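Local coordinates for putative cell surface hydrolase (Lactobacillus plantarum, PDB 3LP5), which probably acts as a hydrolase at the bacterial cell surface, with an alpha/beta hydrolase fold and a substrate that remains unidentified, at residues A[35-40]-A[60-65]; A[76-81]-A[112-117]; A[86-91]-A[118-123]. One frame throughout, in Å; residues are numbered along the deposited sequence.

How the contacts relate
The three contacts step from the sheet of an alpha/beta hydrolase fold to the helices packed on it. Contact 1 pairs two parallel strands, and contact 3 sits against it: Ile65 CG2 and Leu40 CD2 each come within 3.7 Å of Ala87 CB, with the contact centres about 17 Å apart. Contacts 2 and 3 share helix 74-92 and have centres about 11 Å apart; Phe115 CZ reaches Phe88 CD2 at 3.7 Å, so the two helical contacts meet through an aromatic pair. Contacts 1 and 2 do not touch. In contact 2 the Ile77 side chain lies near, without touching, a probable nucleophile elbow. Bound sodium ions lie about 4 Å from the His35 side chain and about 8 Å from that of Asp78.

Contact 1. Residues A[35-40]-A[60-65]; sequences HSVLKL and EPFIVI
Residues 35-40 and 60-65 form a parallel strand pair of the alpha/beta hydrolase sheet, and His35, Glu60 and Phe62 close its N-terminal end. Phe62 N bonds Ser36 O, and Ser36 OG is hydrogen-bonded to Asp58. The ladder continues with Leu38 N to Phe62 O, Val64 N to Leu38 O, and Leu40 N to Val64 O at 2.8 Å, the strand axes approaching to 4.7 Å. On one face of the sheet Leu38 CD2 meets Ile63 CG2 at 4.0 Å, while on the other Lys39 CG lies alongside Val64 CB.

His35 adds a side-chain rung. Its CG stands beside the backbone N (chi1 -61°), which turns the ring toward residues 60-62; ND1 donates almost straight to Glu60 O at 2.8 Å, in the planes of both ring and carbonyl. The imidazole also makes an offset stack on Phe62, centroids 4.4 Å apart and planes at 7°, and His35 CB sits 3.5 Å from the Phe62 ring centroid, over its face. Beyond ND1, CE1 points to Glu60 OE2 at 3.0 Å, the carboxylate nearly coplanar with the ring. Replacing His35 with an alanine keeps the CB over the Phe62 ring but would probably cost Glu60 O its ND1-H donor and Phe62 the imidazole stacked near its CZ. Bond, stack and carboxylate together fix the imidazole's rotation, and the neighbouring acid would probably polarise its CE1-H.

Contact 2. Residues A[76-81]-A[112-117]; sequences NIDKQA and WTLFLE
Ile77 brings its backbone rather than its side chain to residues 112-117: its O lies 4.3 Å from Leu114 CD2, while the side chain packs on Asn107 and Ile111 nearer that helix's start. One residue on, Asp78 leaves its helix pointing away from residues 112-117, yet its carboxylate swings back, and OD1 touches Leu114 CD2 at 3.4 Å. Its other oxygen, OD2, forms a salt bridge with Lys74; Glu154 brings a second carboxylate close to OD1, a proximity that would probably raise the proton affinity of the pair, though Lys74 offsets it.

A helical turn later, Ala81 makes the nearest CA pair, 5.3 Å from Phe115 CA. Its methyl nestles against Leu114, CB to CD2 3.8 Å, and reaches Leu114 CB and CG as well. Leu114 extends across the gap because CG stands opposite its own backbone N (chi1 -172°), carrying CD2 between Asp78 and Ala81. Ala81 O faces the edge of the Phe115 ring, near its plane.

The helix axes, 9.0 Å apart at closest approach, cross at -55°, with the small Ala81 at the nearest CA pair. Such packing joins two of the helices that flank the central sheet in alpha/beta hydrolases, here including helix 107-118, which follows the probable nucleophile elbow.

Contact 3. Residues A[86-91]-A[118-123]; sequences TAFKAL and RYLKES
Phe88 drives its side chain from residues 86-91 of helix 74-92 toward Leu120 and Ser123. CB points across the gap, and with CG swung opposite the backbone N (chi1 -173°) the ring carries on in that direction. CD2 is the first ring atom to meet the loop, 3.8 Å from Ser123 OG. CE2 comes next, 3.7 Å from the same hydroxyl, and the hydroxyl lies at the ring's edge, near its plane. CE2 also touches Leu120 CD1 at 3.9 Å, and CZ, at the tip, rests against that same methyl. Phe115 and Phe100 bring two further rings against Phe88, both steeply inclined to it, placing it in an aromatic cluster.

Beside these apolar contacts, on the exposed side, a charged pair joins the segments. Lys89 bends at chi3 (-64°), and its NZ forms a salt bridge with Glu122 OE1 at 3.5 Å, a long one. The extended Glu122 chain brings OE1 there, where Asn85 also donates to it.

Residues 120-122 form a 3-10 turn, and Ser123 N closes on Leu120 O at 2.8 Å, presenting Leu120, Glu122 and Ser123 together. This is the helix-to-strand connection of an alpha/beta fold, the loop from helix 107-118 to strand 127-134, packed on the neighbouring helix 74-92.

Contact 1. Residues A[35-40]-A[60-65]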
ATOM      1  N   HIS A  35      -3.656  -5.371 -17.494  1.00 18.73           N
ATOM      2  CA  HIS A  35      -2.552  -4.657 -16.864  1.00 17.85           C
ATOM      3  C   HIS A  35      -1.355  -5.604 -16.811  1.00 17.78           C
ATOM      4  O   HIS A  35      -1.468  -6.728 -16.342  1.00 15.65           O
ATOM      5  CB  HIS A  35      -2.908  -4.205 -15.447  1.00 18.16           C
ATOM      6  CG  HIS A  35      -4.074  -3.263 -15.378  1.00 17.69           C
ATOM      7  ND1 HIS A  35      -3.922  -1.890 -15.386  1.00 15.83           N
ATOM      8  CD2 HIS A  35      -5.407  -3.495 -15.267  1.00 18.28           C
ATOM      9  CE1 HIS A  35      -5.113  -1.319 -15.313  1.00 18.06           C
ATOM     10  NE2 HIS A  35      -6.029  -2.266 -15.228  1.00 19.62           N
ATOM     11  N   SER A  36      -0.210  -5.172 -17.342  1.00 18.48           N
ATOM     12  CA  SER A  36       0.925  -6.099 -17.364  1.00 18.93           C
ATOM     13  C   SER A  36       1.488  -6.177 -15.927  1.00 18.30           C
ATOM     14  O   SER A  36       1.213  -5.300 -15.114  1.00 18.16           O
ATOM     15  CB  SER A  36       1.907  -5.726 -18.484  1.00 20.31           C
ATOM     16  OG  SER A  36       2.360  -4.394 -18.351  1.00 23.80           O
ATOM     17  N   VAL A  37       2.138  -7.267 -15.557  1.00 17.55           N
ATOM     18  CA  VAL A  37       2.641  -7.428 -14.189  1.00 16.67           C
ATOM     19  C   VAL A  37       4.162  -7.640 -14.200  1.00 16.24           C
ATOM     20  O   VAL A  37       4.619  -8.621 -14.718  1.00 16.08           O
ATOM     21  CB  VAL A  37       1.992  -8.608 -13.483  1.00 16.78           C
ATOM     22  CG1 VAL A  37       2.623  -8.839 -12.086  1.00 17.35           C
ATOM     23  CG2 VAL A  37       0.480  -8.430 -13.376  1.00 17.23           C
ATOM     24  N   LEU A  38       4.922  -6.692 -13.646  1.00 15.90           N
ATOM     25  CA  LEU A  38       6.356  -6.840 -13.430  1.00 16.31           C
ATOM     26  C   LEU A  38       6.629  -7.031 -11.926  1.00 16.67           C
ATOM     27  O   LEU A  38       6.025  -6.315 -11.113  1.00 17.16           O
ATOM     28  CB  LEU A  38       7.020  -5.542 -13.851  1.00 16.90           C
ATOM     29  CG  LEU A  38       8.495  -5.427 -13.603  1.00 14.98           C
ATOM     30  CD1 LEU A  38       9.325  -6.347 -14.507  1.00 15.08           C
ATOM     31  CD2 LEU A  38       8.925  -3.956 -13.739  1.00 17.67           C
ATOM     32  N   LYS A  39       7.465  -8.001 -11.536  1.00 15.19           N
ATOM     33  CA  LYS A  39       7.734  -8.266 -10.100  1.00 16.82           C
ATOM     34  C   LYS A  39       9.187  -8.101  -9.821  1.00 16.48           C
ATOM     35  O   LYS A  39      10.007  -8.725 -10.521  1.00 16.60           O
ATOM     36  CB  LYS A  39       7.373  -9.698  -9.667  1.00 17.57           C
ATOM     37  CG  LYS A  39       5.910 -10.005  -9.672  1.00 25.13           C
ATOM     38  CD  LYS A  39       5.515 -10.946  -8.504  1.00 35.24           C
ATOM     39  CE  LYS A  39       3.982 -11.324  -8.543  1.00 38.70           C
ATOM     40  NZ  LYS A  39       3.614 -12.164  -9.744  1.00 39.26           N
ATOM     41  N   LEU A  40       9.505  -7.293  -8.801  1.00 15.15           N
ATOM     42  CA  LEU A  40      10.873  -7.105  -8.326  1.00 14.87           C
ATOM     43  C   LEU A  40      10.933  -7.678  -6.931  1.00 16.28           C
ATOM     44  O   LEU A  40      10.012  -7.446  -6.095  1.00 15.69           O
ATOM     45  CB  LEU A  40      11.258  -5.627  -8.254  1.00 13.65           C
ATOM     46  CG  LEU A  40      11.687  -4.847  -9.486  1.00 14.92           C
ATOM     47  CD1 LEU A  40      10.564  -4.821 -10.611  1.00 15.95           C
ATOM     48  CD2 LEU A  40      12.129  -3.371  -9.059  1.00 11.69           C
ATOM     49  N   GLU A  60      -0.759   1.699 -17.687  1.00 17.52           N
ATOM     50  CA  GLU A  60      -1.009   1.450 -16.252  1.00 17.97           C
ATOM     51  C   GLU A  60      -0.526   0.074 -15.798  1.00 17.14           C
ATOM     52  O   GLU A  60      -1.333  -0.808 -15.427  1.00 16.92           O
ATOM     53  CB  GLU A  60      -2.485   1.645 -15.968  1.00 18.26           C
ATOM     54  CG  GLU A  60      -2.781   1.838 -14.537  1.00 22.98           C
ATOM     55  CD  GLU A  60      -4.188   2.360 -14.396  1.00 31.88           C
ATOM     56  OE1 GLU A  60      -4.353   3.586 -14.236  1.00 31.12           O
ATOM     57  OE2 GLU A  60      -5.130   1.536 -14.539  1.00 35.74           O
ATOM     58  N   PRO A  61       0.815  -0.142 -15.855  1.00 15.93           N
ATOM     59  CA  PRO A  61       1.294  -1.446 -15.452  1.00 15.70           C
ATOM     60  C   PRO A  61       1.267  -1.597 -13.922  1.00 15.54           C
ATOM     61  O   PRO A  61       1.373  -0.596 -13.193  1.00 15.27           O
ATOM     62  CB  PRO A  61       2.743  -1.467 -15.970  1.00 16.05           C
ATOM     63  CG  PRO A  61       3.123   0.014 -16.036  1.00 16.33           C
ATOM     64  CD  PRO A  61       1.877   0.701 -16.439  1.00 15.24           C
ATOM     65  N   PHE A  62       1.095  -2.847 -13.481  1.00 13.57           N
ATOM     66  CA  PHE A  62       1.173  -3.195 -12.077  1.00 14.00           C
ATOM     67  C   PHE A  62       2.612  -3.579 -11.835  1.00 13.22           C
ATOM     68  O   PHE A  62       3.155  -4.466 -12.521  1.00 14.75           O
ATOM     69  CB  PHE A  62       0.296  -4.426 -11.775  1.00 14.03           C
ATOM     70  CG  PHE A  62      -1.215  -4.186 -11.872  1.00 15.07           C
ATOM     71  CD1 PHE A  62      -1.756  -2.893 -11.921  1.00 17.84           C
ATOM     72  CD2 PHE A  62      -2.094  -5.276 -11.859  1.00 15.38           C
ATOM     73  CE1 PHE A  62      -3.143  -2.669 -11.971  1.00 16.10           C
ATOM     74  CE2 PHE A  62      -3.498  -5.070 -11.944  1.00 16.15           C
ATOM     75  CZ  PHE A  62      -4.012  -3.773 -11.998  1.00 16.44           C
ATOM     76  N   ILE A  63       3.248  -2.948 -10.879  1.00 13.33           N
ATOM     77  CA  ILE A  63       4.595  -3.351 -10.519  1.00 12.99           C
ATOM     78  C   ILE A  63       4.605  -3.816  -9.034  1.00 14.14           C
ATOM     79  O   ILE A  63       4.268  -3.021  -8.147  1.00 14.33           O
ATOM     80  CB  ILE A  63       5.543  -2.196 -10.782  1.00 12.49           C
ATOM     81  CG1 ILE A  63       5.426  -1.731 -12.254  1.00 10.44           C
ATOM     82  CG2 ILE A  63       6.977  -2.625 -10.472  1.00 14.14           C
ATOM     83  CD1 ILE A  63       6.330  -0.436 -12.535  1.00 12.58           C
ATOM     84  N   VAL A  64       4.927  -5.099  -8.761  1.00 13.07           N
ATOM     85  CA  VAL A  64       4.995  -5.577  -7.377  1.00 13.91           C
ATOM     86  C   VAL A  64       6.430  -5.407  -6.960  1.00 14.24           C
ATOM     87  O   VAL A  64       7.336  -5.826  -7.694  1.00 15.21           O
ATOM     88  CB  VAL A  64       4.619  -7.079  -7.268  1.00 13.90           C
ATOM     89  CG1 VAL A  64       4.778  -7.642  -5.783  1.00 15.99           C
ATOM     90  CG2 VAL A  64       3.192  -7.275  -7.748  1.00 14.82           C
ATOM     91  N   ILE A  65       6.652  -4.810  -5.803  1.00 12.65           N
ATOM     92  CA  ILE A  65       7.990  -4.732  -5.227  1.00 12.87           C
ATOM     93  C   ILE A  65       7.958  -5.385  -3.865  1.00 13.59           C
ATOM     94  O   ILE A  65       7.278  -4.865  -2.967  1.00 13.87           O
ATOM     95  CB  ILE A  65       8.499  -3.257  -5.083  1.00 11.30           C
ATOM     96  CG1 ILE A  65       8.500  -2.559  -6.441  1.00 13.09           C
ATOM     97  CG2 ILE A  65       9.922  -3.251  -4.415  1.00 13.76           C
ATOM     98  CD1 ILE A  65       8.862  -1.115  -6.372  1.00 11.72           C
TER

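Contact 2. Residues A[76-81]-A[112-117]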
ATOM      1  N   ASN A  76      13.253  -4.260  10.552  1.00 10.77           N
ATOM      2  CA  ASN A  76      13.095  -4.687   9.217  1.00 11.15           C
ATOM      3  C   ASN A  76      12.418  -3.657   8.311  1.00 10.64           C
ATOM      4  O   ASN A  76      12.801  -3.489   7.144  1.00 11.03           O
ATOM      5  CB  ASN A  76      12.418  -6.086   9.161  1.00 10.81           C
ATOM      6  CG  ASN A  76      13.245  -7.113   9.824  1.00 11.52           C
ATOM      7  OD1 ASN A  76      12.806  -7.813  10.751  1.00 17.68           O
ATOM      8  ND2 ASN A  76      14.468  -7.187   9.423  1.00  8.29           N
ATOM      9  N   ILE A  77      11.446  -2.955   8.860  1.00  9.98           N
ATOM     10  CA  ILE A  77      10.698  -1.980   8.116  1.00 11.76           C
ATOM     11  C   ILE A  77      11.642  -0.842   7.711  1.00 11.60           C
ATOM     12  O   ILE A  77      11.545  -0.323   6.581  1.00 10.86           O
ATOM     13  CB  ILE A  77       9.528  -1.368   8.984  1.00 11.74           C
ATOM     14  CG1 ILE A  77       8.484  -2.443   9.364  1.00 17.05           C
ATOM     15  CG2 ILE A  77       8.908  -0.097   8.301  1.00 13.34           C
ATOM     16  CD1 ILE A  77       7.857  -3.007   8.264  1.00 21.40           C
ATOM     17  N   ASP A  78      12.565  -0.472   8.596  1.00 10.85           N
ATOM     18  CA  ASP A  78      13.519   0.632   8.235  1.00 11.26           C
ATOM     19  C   ASP A  78      14.389   0.217   7.041  1.00 11.40           C
ATOM     20  O   ASP A  78      14.637   1.029   6.177  1.00 10.66           O
ATOM     21  CB  ASP A  78      14.397   1.066   9.425  1.00 11.24           C
ATOM     22  CG  ASP A  78      13.619   1.897  10.476  1.00 13.28           C
ATOM     23  OD1 ASP A  78      12.517   2.429  10.205  1.00 14.76           O
ATOM     24  OD2 ASP A  78      14.102   2.020  11.594  1.00 12.11           O
ATOM     25  N   LYS A  79      14.824  -1.053   6.986  1.00 10.63           N
ATOM     26  CA  LYS A  79      15.557  -1.566   5.790  1.00  9.68           C
ATOM     27  C   LYS A  79      14.693  -1.695   4.551  1.00  7.73           C
ATOM     28  O   LYS A  79      15.172  -1.455   3.451  1.00  7.01           O
ATOM     29  CB  LYS A  79      16.184  -2.958   6.067  1.00  9.94           C
ATOM     30  CG  LYS A  79      17.185  -2.964   7.209  1.00 11.41           C
ATOM     31  CD  LYS A  79      17.610  -4.372   7.577  1.00 13.75           C
ATOM     32  CE  LYS A  79      18.335  -4.413   8.939  1.00 15.09           C
ATOM     33  NZ  LYS A  79      19.214  -5.633   9.021  1.00 16.92           N
ATOM     34  N   GLN A  80      13.455  -2.154   4.714  1.00  8.46           N
ATOM     35  CA  GLN A  80      12.558  -2.312   3.553  1.00  9.49           C
ATOM     36  C   GLN A  80      12.245  -0.985   2.889  1.00  9.86           C
ATOM     37  O   GLN A  80      12.056  -0.923   1.674  1.00 10.64           O
ATOM     38  CB  GLN A  80      11.278  -3.097   3.926  1.00  9.50           C
ATOM     39  CG  GLN A  80      11.629  -4.569   4.367  1.00  9.35           C
ATOM     40  CD  GLN A  80      10.679  -5.103   5.502  1.00 11.68           C
ATOM     41  OE1 GLN A  80       9.812  -4.386   5.983  1.00 10.17           O
ATOM     42  NE2 GLN A  80      10.834  -6.372   5.881  1.00 12.42           N
ATOM     43  N   ALA A  81      12.223   0.083   3.673  1.00 10.84           N
ATOM     44  CA  ALA A  81      12.022   1.423   3.088  1.00 11.44           C
ATOM     45  C   ALA A  81      13.204   1.866   2.253  1.00 11.48           C
ATOM     46  O   ALA A  81      13.001   2.437   1.221  1.00 10.00           O
ATOM     47  CB  ALA A  81      11.686   2.445   4.160  1.00  9.09           C
ATOM     48  N   TRP A 112       5.692   1.899   2.488  1.00  9.79           N
ATOM     49  CA  TRP A 112       5.342   3.024   1.596  1.00 10.18           C
ATOM     50  C   TRP A 112       5.366   4.325   2.366  1.00 10.12           C
ATOM     51  O   TRP A 112       5.914   5.310   1.878  1.00 10.38           O
ATOM     52  CB  TRP A 112       3.919   2.923   0.939  1.00 10.17           C
ATOM     53  CG  TRP A 112       3.910   2.311  -0.352  1.00 10.41           C
ATOM     54  CD1 TRP A 112       3.285   1.108  -0.701  1.00 11.42           C
ATOM     55  CD2 TRP A 112       4.622   2.749  -1.526  1.00 13.30           C
ATOM     56  NE1 TRP A 112       3.522   0.835  -2.035  1.00 12.77           N
ATOM     57  CE2 TRP A 112       4.372   1.792  -2.545  1.00 12.11           C
ATOM     58  CE3 TRP A 112       5.408   3.884  -1.830  1.00 12.10           C
ATOM     59  CZ2 TRP A 112       4.892   1.925  -3.855  1.00 11.51           C
ATOM     60  CZ3 TRP A 112       5.946   4.008  -3.140  1.00 11.30           C
ATOM     61  CH2 TRP A 112       5.681   3.030  -4.125  1.00 11.20           C
ATOM     62  N   THR A 113       4.805   4.337   3.584  1.00  9.48           N
ATOM     63  CA  THR A 113       4.706   5.644   4.246  1.00 10.81           C
ATOM     64  C   THR A 113       6.069   6.246   4.543  1.00 10.27           C
ATOM     65  O   THR A 113       6.277   7.455   4.454  1.00 12.18           O
ATOM     66  CB  THR A 113       3.893   5.556   5.604  1.00 10.58           C
ATOM     67  OG1 THR A 113       2.570   5.076   5.323  1.00 11.19           O
ATOM     68  CG2 THR A 113       3.756   6.912   6.230  1.00  9.39           C
ATOM     69  N   LEU A 114       6.959   5.409   5.055  1.00 12.07           N
ATOM     70  CA  LEU A 114       8.255   5.850   5.464  1.00 12.42           C
ATOM     71  C   LEU A 114       9.018   6.309   4.176  1.00 11.96           C
ATOM     72  O   LEU A 114       9.659   7.357   4.160  1.00 11.69           O
ATOM     73  CB  LEU A 114       8.961   4.706   6.239  1.00 12.94           C
ATOM     74  CG  LEU A 114      10.282   5.093   6.899  1.00 18.80           C
ATOM     75  CD1 LEU A 114      10.095   6.226   7.900  1.00 18.04           C
ATOM     76  CD2 LEU A 114      10.944   3.859   7.577  1.00 19.79           C
ATOM     77  N   PHE A 115       8.939   5.523   3.110  1.00 11.31           N
ATOM     78  CA  PHE A 115       9.545   5.911   1.827  1.00 10.98           C
ATOM     79  C   PHE A 115       9.016   7.296   1.391  1.00 12.35           C
ATOM     80  O   PHE A 115       9.820   8.148   0.985  1.00 10.74           O
ATOM     81  CB  PHE A 115       9.232   4.869   0.762  1.00 11.07           C
ATOM     82  CG  PHE A 115       9.513   5.335  -0.641  1.00  9.41           C
ATOM     83  CD1 PHE A 115      10.796   5.256  -1.163  1.00  8.68           C
ATOM     84  CD2 PHE A 115       8.508   5.896  -1.409  1.00  7.64           C
ATOM     85  CE1 PHE A 115      11.078   5.725  -2.456  1.00  9.27           C
ATOM     86  CE2 PHE A 115       8.794   6.413  -2.691  1.00  9.89           C
ATOM     87  CZ  PHE A 115      10.066   6.307  -3.195  1.00  9.45           C
ATOM     88  N   LEU A 116       7.681   7.525   1.514  1.00 11.31           N
ATOM     89  CA  LEU A 116       7.119   8.777   1.019  1.00 11.64           C
ATOM     90  C   LEU A 116       7.556   9.968   1.866  1.00 11.37           C
ATOM     91  O   LEU A 116       7.788  11.054   1.333  1.00 12.32           O
ATOM     92  CB  LEU A 116       5.614   8.742   0.915  1.00 11.37           C
ATOM     93  CG  LEU A 116       5.097   7.667  -0.048  1.00 12.91           C
ATOM     94  CD1 LEU A 116       3.609   7.583   0.209  1.00 15.55           C
ATOM     95  CD2 LEU A 116       5.402   7.991  -1.558  1.00 12.45           C
ATOM     96  N   GLU A 117       7.722   9.739   3.170  1.00 10.31           N
ATOM     97  CA  GLU A 117       8.094  10.817   4.102  1.00 11.00           C
ATOM     98  C   GLU A 117       9.564  11.202   3.929  1.00 12.23           C
ATOM     99  O   GLU A 117       9.884  12.379   4.071  1.00 11.15           O
ATOM    100  CB  GLU A 117       7.957  10.368   5.572  1.00 10.86           C
ATOM    101  CG  GLU A 117       6.550  10.178   5.996  1.00 11.98           C
ATOM    102  CD  GLU A 117       6.439   9.645   7.401  1.00 13.43           C
ATOM    103  OE1 GLU A 117       7.350   8.971   7.852  1.00 14.66           O
ATOM    104  OE2 GLU A 117       5.446   9.920   8.074  1.00 14.60           O
TER

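Contact 3. Residues A[86-91]-A[118-123]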
ATOM      1  N   THR A  86      15.610   1.797  -3.219  1.00 11.57           N
ATOM      2  CA  THR A  86      16.513   1.190  -4.204  1.00 12.64           C
ATOM      3  C   THR A  86      15.760   0.698  -5.437  1.00 11.74           C
ATOM      4  O   THR A  86      16.203   0.890  -6.518  1.00 12.17           O
ATOM      5  CB  THR A  86      17.306   0.006  -3.572  1.00 14.02           C
ATOM      6  OG1 THR A  86      18.021   0.531  -2.458  1.00 14.21           O
ATOM      7  CG2 THR A  86      18.319  -0.628  -4.566  1.00 14.48           C
ATOM      8  N   ALA A  87      14.609   0.040  -5.260  1.00 11.96           N
ATOM      9  CA  ALA A  87      13.906  -0.512  -6.366  1.00 10.90           C
ATOM     10  C   ALA A  87      13.249   0.644  -7.142  1.00 11.62           C
ATOM     11  O   ALA A  87      13.255   0.685  -8.358  1.00 11.29           O
ATOM     12  CB  ALA A  87      12.831  -1.545  -5.876  1.00  9.29           C
ATOM     13  N   PHE A  88      12.723   1.611  -6.421  1.00 11.92           N
ATOM     14  CA  PHE A  88      12.047   2.724  -7.063  1.00 13.88           C
ATOM     15  C   PHE A  88      13.051   3.445  -7.951  1.00 14.13           C
ATOM     16  O   PHE A  88      12.766   3.767  -9.087  1.00 13.30           O
ATOM     17  CB  PHE A  88      11.488   3.668  -5.984  1.00 13.08           C
ATOM     18  CG  PHE A  88      10.635   4.757  -6.519  1.00 15.24           C
ATOM     19  CD1 PHE A  88       9.295   4.499  -6.845  1.00 13.53           C
ATOM     20  CD2 PHE A  88      11.147   6.033  -6.678  1.00 14.80           C
ATOM     21  CE1 PHE A  88       8.443   5.517  -7.320  1.00 14.29           C
ATOM     22  CE2 PHE A  88      10.326   7.066  -7.193  1.00 17.09           C
ATOM     23  CZ  PHE A  88       8.952   6.799  -7.509  1.00 15.07           C
ATOM     24  N   LYS A  89      14.255   3.692  -7.436  1.00 16.62           N
ATOM     25  CA  LYS A  89      15.249   4.375  -8.269  1.00 16.85           C
ATOM     26  C   LYS A  89      15.651   3.576  -9.472  1.00 16.35           C
ATOM     27  O   LYS A  89      15.822   4.143 -10.518  1.00 16.21           O
ATOM     28  CB  LYS A  89      16.468   4.854  -7.474  1.00 17.76           C
ATOM     29  CG  LYS A  89      16.078   5.998  -6.562  1.00 21.62           C
ATOM     30  CD  LYS A  89      17.284   6.717  -6.082  1.00 28.03           C
ATOM     31  CE  LYS A  89      18.106   5.795  -5.250  1.00 32.45           C
ATOM     32  NZ  LYS A  89      19.104   6.565  -4.472  1.00 35.57           N
ATOM     33  N   ALA A  90      15.743   2.259  -9.343  1.00 15.71           N
ATOM     34  CA  ALA A  90      16.060   1.424 -10.506  1.00 15.97           C
ATOM     35  C   ALA A  90      14.965   1.548 -11.558  1.00 15.20           C
ATOM     36  O   ALA A  90      15.238   1.589 -12.747  1.00 14.22           O
ATOM     37  CB  ALA A  90      16.238  -0.038 -10.085  1.00 14.40           C
ATOM     38  N   LEU A  91      13.713   1.647 -11.109  1.00 14.68           N
ATOM     39  CA  LEU A  91      12.592   1.771 -12.042  1.00 15.08           C
ATOM     40  C   LEU A  91      12.538   3.134 -12.762  1.00 15.85           C
ATOM     41  O   LEU A  91      12.274   3.225 -13.946  1.00 14.87           O
ATOM     42  CB  LEU A  91      11.296   1.523 -11.284  1.00 14.46           C
ATOM     43  CG  LEU A  91      11.033   0.078 -10.878  1.00 17.65           C
ATOM     44  CD1 LEU A  91       9.924   0.122  -9.773  1.00 15.26           C
ATOM     45  CD2 LEU A  91      10.607  -0.745 -12.119  1.00 13.78           C
ATOM     46  N   ARG A 118      10.435  10.203   3.674  1.00 11.15           N
ATOM     47  CA  ARG A 118      11.894  10.392   3.718  1.00 12.41           C
ATOM     48  C   ARG A 118      12.637  10.325   2.383  1.00 12.76           C
ATOM     49  O   ARG A 118      13.657  11.029   2.203  1.00 13.05           O
ATOM     50  CB  ARG A 118      12.507   9.391   4.692  1.00 12.98           C
ATOM     51  CG  ARG A 118      11.913   9.505   6.094  1.00 14.25           C
ATOM     52  CD  ARG A 118      12.768   8.757   7.066  1.00 22.03           C
ATOM     53  NE  ARG A 118      13.852   9.628   7.532  1.00 26.12           N
ATOM     54  CZ  ARG A 118      14.745   9.288   8.459  1.00 30.13           C
ATOM     55  NH1 ARG A 118      14.671   8.077   9.004  1.00 28.02           N
ATOM     56  NH2 ARG A 118      15.694  10.168   8.859  1.00 28.02           N
ATOM     57  N   TYR A 119      12.147   9.496   1.446  1.00 10.74           N
ATOM     58  CA  TYR A 119      12.988   9.124   0.305  1.00 10.70           C
ATOM     59  C   TYR A 119      12.439   9.535  -1.043  1.00 10.69           C
ATOM     60  O   TYR A 119      13.186   9.650  -2.021  1.00 11.56           O
ATOM     61  CB  TYR A 119      13.246   7.605   0.327  1.00  9.81           C
ATOM     62  CG  TYR A 119      13.891   7.142   1.618  1.00 11.32           C
ATOM     63  CD1 TYR A 119      14.896   7.891   2.208  1.00 10.76           C
ATOM     64  CD2 TYR A 119      13.467   5.937   2.257  1.00 10.79           C
ATOM     65  CE1 TYR A 119      15.467   7.487   3.435  1.00 13.10           C
ATOM     66  CE2 TYR A 119      14.048   5.534   3.457  1.00 11.92           C
ATOM     67  CZ  TYR A 119      15.045   6.306   4.018  1.00 14.30           C
ATOM     68  OH  TYR A 119      15.673   5.890   5.156  1.00 20.28           O
ATOM     69  N   LEU A 120      11.141   9.743  -1.132  1.00 10.69           N
ATOM     70  CA  LEU A 120      10.601  10.132  -2.459  1.00 11.64           C
ATOM     71  C   LEU A 120      11.184  11.485  -2.970  1.00 12.98           C
ATOM     72  O   LEU A 120      11.448  11.629  -4.189  1.00 14.12           O
ATOM     73  CB  LEU A 120       9.058  10.124  -2.471  1.00 11.59           C
ATOM     74  CG  LEU A 120       8.419  10.686  -3.751  1.00 13.34           C
ATOM     75  CD1 LEU A 120       8.674   9.743  -4.906  1.00 14.89           C
ATOM     76  CD2 LEU A 120       6.935  10.987  -3.590  1.00 14.60           C
ATOM     77  N   LYS A 121      11.395  12.452  -2.073  1.00 13.69           N
ATOM     78  CA  LYS A 121      12.083  13.719  -2.445  1.00 15.42           C
ATOM     79  C   LYS A 121      13.433  13.502  -3.175  1.00 16.27           C
ATOM     80  O   LYS A 121      13.949  14.444  -3.702  1.00 18.07           O
ATOM     81  CB  LYS A 121      12.330  14.596  -1.221  1.00 14.64           C
ATOM     82  CG  LYS A 121      13.367  13.987  -0.249  1.00 15.67           C
ATOM     83  CD  LYS A 121      13.541  14.913   0.936  1.00 25.36           C
ATOM     84  CE  LYS A 121      13.893  14.184   2.231  1.00 27.31           C
ATOM     85  NZ  LYS A 121      14.670  15.161   3.006  1.00 27.40           N
ATOM     86  N   GLU A 122      14.000  12.289  -3.207  1.00 16.67           N
ATOM     87  CA  GLU A 122      15.262  12.070  -3.934  1.00 17.14           C
ATOM     88  C   GLU A 122      15.021  11.903  -5.408  1.00 17.16           C
ATOM     89  O   GLU A 122      15.977  11.987  -6.162  1.00 15.06           O
ATOM     90  CB  GLU A 122      16.059  10.841  -3.430  1.00 18.54           C
ATOM     91  CG  GLU A 122      16.530  10.939  -1.959  1.00 20.46           C
ATOM     92  CD  GLU A 122      17.156   9.641  -1.405  1.00 26.27           C
ATOM     93  OE1 GLU A 122      17.567   8.733  -2.170  1.00 23.17           O
ATOM     94  OE2 GLU A 122      17.257   9.545  -0.166  1.00 29.97           O
ATOM     95  N   SER A 123      13.763  11.631  -5.815  1.00 17.13           N
ATOM     96  CA  SER A 123      13.373  11.580  -7.232  1.00 17.92           C
ATOM     97  C   SER A 123      12.367  12.714  -7.428  1.00 18.59           C
ATOM     98  O   SER A 123      11.163  12.454  -7.575  1.00 17.95           O
ATOM     99  CB  SER A 123      12.705  10.242  -7.592  1.00 17.32           C
ATOM    100  OG  SER A 123      13.353   9.148  -6.993  1.00 20.05           O
TER